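Local coordinates for protein Exo-alpha-sialidase (Clostridium perfringens, PDB 2V72) that binds galactose through a family 32 carbohydrate-binding module of a large sialidase toxin, probably directing the enzyme to glycans, at residues V65-T71 against I136-Y142. Numbering follows the deposited sequence.
With CA (calcium ion), chain B.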
loop_
_atom_site.group_PDB
_atom_site.type_symbol
_atom_site.label_atom_id
_atom_site.label_comp_id
_atom_site.label_asym_id
_atom_site.label_seq_id
_atom_site.Cartn_x
_atom_site.Cartn_y
_atom_site.Cartn_z
ATOM N N VAL A 65 -13.099 5.094 -5.049
ATOM C CA VAL A 65 -12.351 5.242 -3.807
ATOM C C VAL A 65 -12.116 6.703 -3.434
ATOM O O VAL A 65 -11.627 7.505 -4.234
ATOM C CB VAL A 65 -11.044 4.348 -3.756
ATOM C CG1 VAL A 65 -11.175 3.130 -4.668
ATOM C CG2 VAL A 65 -9.780 5.125 -4.081
ATOM N N SER A 66 -12.506 7.038 -2.207
ATOM C CA SER A 66 -12.359 8.394 -1.689
ATOM C C SER A 66 -11.115 8.546 -0.818
ATOM O O SER A 66 -10.611 9.652 -0.660
ATOM C CB SER A 66 -13.624 8.845 -0.943
ATOM O OG SER A 66 -14.188 7.799 -0.167
ATOM N N SER A 67 -10.614 7.443 -0.264
ATOM C CA SER A 67 -9.392 7.496 0.551
ATOM C C SER A 67 -8.681 6.158 0.719
ATOM O O SER A 67 -9.255 5.092 0.486
ATOM C CB SER A 67 -9.657 8.121 1.935
ATOM O OG SER A 67 -10.418 7.261 2.758
ATOM N N ILE A 68 -7.418 6.243 1.129
ATOM C CA ILE A 68 -6.574 5.072 1.391
ATOM C C ILE A 68 -5.789 5.315 2.686
ATOM O O ILE A 68 -5.168 6.368 2.846
ATOM C CB ILE A 68 -5.603 4.792 0.204
ATOM C CG1 ILE A 68 -6.390 4.507 -1.085
ATOM C CG2 ILE A 68 -4.672 3.622 0.515
ATOM C CD1 ILE A 68 -5.663 4.880 -2.352
ATOM N N ALA A 69 -5.834 4.351 3.602
ATOM C CA ALA A 69 -5.045 4.416 4.830
ATOM C C ALA A 69 -3.899 3.412 4.801
ATOM O O ALA A 69 -4.114 2.198 4.707
ATOM C CB ALA A 69 -5.927 4.209 6.061
ATOM N N ILE A 70 -2.682 3.941 4.873
ATOM C CA ILE A 70 -1.455 3.142 4.850
ATOM C C ILE A 70 -0.862 3.083 6.260
ATOM O O ILE A 70 -0.267 4.056 6.748
ATOM C CB ILE A 70 -0.419 3.719 3.846
ATOM C CG1 ILE A 70 -1.013 3.814 2.431
ATOM C CG2 ILE A 70 0.864 2.891 3.846
ATOM C CD1 ILE A 70 -1.741 5.141 2.144
ATOM N N THR A 71 -1.042 1.932 6.903
ATOM C CA THR A 71 -0.555 1.688 8.261
ATOM C C THR A 71 0.874 1.128 8.242
ATOM O O THR A 71 1.103 0.016 7.759
ATOM C CB THR A 71 -1.475 0.696 8.996
ATOM O OG1 THR A 71 -2.838 1.126 8.878
ATOM C CG2 THR A 71 -1.089 0.565 10.474
ATOM N N ILE A 136 4.501 -2.271 4.824
ATOM C CA ILE A 136 3.142 -1.829 5.101
ATOM C C ILE A 136 2.498 -2.945 5.916
ATOM O O ILE A 136 2.417 -4.088 5.461
ATOM C CB ILE A 136 2.306 -1.578 3.799
ATOM C CG1 ILE A 136 2.805 -0.341 3.040
ATOM C CG2 ILE A 136 0.817 -1.411 4.129
ATOM C CD1 ILE A 136 2.204 -0.172 1.642
ATOM N N ALA A 137 2.055 -2.617 7.125
ATOM C CA ALA A 137 1.420 -3.607 7.994
ATOM C C ALA A 137 -0.060 -3.778 7.661
ATOM O O ALA A 137 -0.582 -4.893 7.726
ATOM C CB ALA A 137 1.628 -3.253 9.480
ATOM N N GLU A 138 -0.725 -2.681 7.301
ATOM C CA GLU A 138 -2.132 -2.713 6.882
ATOM C C GLU A 138 -2.453 -1.677 5.802
ATOM O O GLU A 138 -1.939 -0.558 5.824
ATOM C CB GLU A 138 -3.080 -2.515 8.070
ATOM C CG GLU A 138 -3.370 -3.757 8.886
ATOM C CD GLU A 138 -3.989 -4.861 8.071
ATOM O OE1 GLU A 138 -5.114 -4.680 7.550
ATOM O OE2 GLU A 138 -3.349 -5.923 7.959
ATOM N N LEU A 139 -3.305 -2.074 4.861
ATOM C CA LEU A 139 -3.774 -1.190 3.814
ATOM C C LEU A 139 -5.287 -1.302 3.699
ATOM O O LEU A 139 -5.830 -2.396 3.514
ATOM C CB LEU A 139 -3.106 -1.510 2.472
ATOM C CG LEU A 139 -3.402 -0.453 1.406
ATOM C CD1 LEU A 139 -2.159 -0.090 0.623
ATOM C CD2 LEU A 139 -4.552 -0.865 0.485
ATOM N N ASN A 140 -5.956 -0.159 3.824
ATOM C CA ASN A 140 -7.402 -0.108 3.745
ATOM C C ASN A 140 -7.845 0.878 2.676
ATOM O O ASN A 140 -7.155 1.870 2.406
ATOM C CB ASN A 140 -7.990 0.261 5.107
ATOM C CG ASN A 140 -7.924 -0.875 6.085
ATOM O OD1 ASN A 140 -8.764 -1.776 6.057
ATOM N ND2 ASN A 140 -6.913 -0.855 6.953
ATOM N N VAL A 141 -8.978 0.585 2.048
ATOM C CA VAL A 141 -9.470 1.416 0.949
ATOM C C VAL A 141 -10.911 1.780 1.235
ATOM O O VAL A 141 -11.724 0.923 1.583
ATOM C CB VAL A 141 -9.338 0.728 -0.438
ATOM C CG1 VAL A 141 -9.588 1.733 -1.558
ATOM C CG2 VAL A 141 -7.949 0.115 -0.615
ATOM N N TYR A 142 -11.216 3.062 1.113
ATOM C CA TYR A 142 -12.517 3.545 1.524
ATOM C C TYR A 142 -13.287 4.092 0.346
ATOM O O TYR A 142 -12.699 4.689 -0.559
ATOM C CB TYR A 142 -12.358 4.580 2.639
ATOM C CG TYR A 142 -11.710 3.994 3.867
ATOM C CD1 TYR A 142 -10.318 3.944 3.989
ATOM C CD2 TYR A 142 -12.482 3.456 4.892
ATOM C CE1 TYR A 142 -9.720 3.393 5.108
ATOM C CE2 TYR A 142 -11.891 2.902 6.018
ATOM C CZ TYR A 142 -10.513 2.870 6.116
ATOM O OH TYR A 142 -9.923 2.320 7.224
HETATM CA CA CA B . -1.247 -6.999 8.439
HETATM O O HOH W 1 -4.767 0.862 7.052
#
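Thr71 and Glu138 form a hydrogen-bonded antiparallel pair, their side chains lying alongside one another with CB to CB 3.7 Å apart. Thr71 O accepts twice, from Ala137 N at 2.9 Å, almost in line with the carbonyl, and from Glu138 N at 3.3 Å. Two residues facing one make a classic beta bulge, and this one adjoins the calcium ion, which takes Ala137 O at 2.3 Å and Glu138 OE2 at 2.4 Å. A carboxylate suits this place: with chi2 bent to -59°, Glu138 turns away from Thr71 to the metal, while its OE1 is held by Gln13. Ser31, Asp34, Asn36 and Thr39 complete the site. Strands 62-71 and 135-142 are antiparallel neighbours in one sheet of the F5/8 type C beta-sandwich. A second classic bulge sets Ser66 and Ser67 against Tyr142, whose O accepts a hydrogen bond from Ser66 N and a weak, longer one from Ser67 N. On the same face as Thr71, small Ala69 leaves room for the Tyr142 ring; Ala69 CB meets its edge at Tyr142 CE1, 4.0 Å away. A water donates to Ala69 O, accepts from Asn140 ND2 at 2.8 Å and also bonds Thr71 OG1. Ile68, Ile70, Leu139 and Val141 make the other face aliphatic, as befits the sandwich interior, packing on Ile122 and Ile124 of the opposing sheet. Val65 and Ile136 join this layer from the ends: Val65 CB meets Val141 CG1 at 3.7 Å, and the side chains of Ile70 and Ile136 lie across each other, CG2 of the first on CG1 of the second.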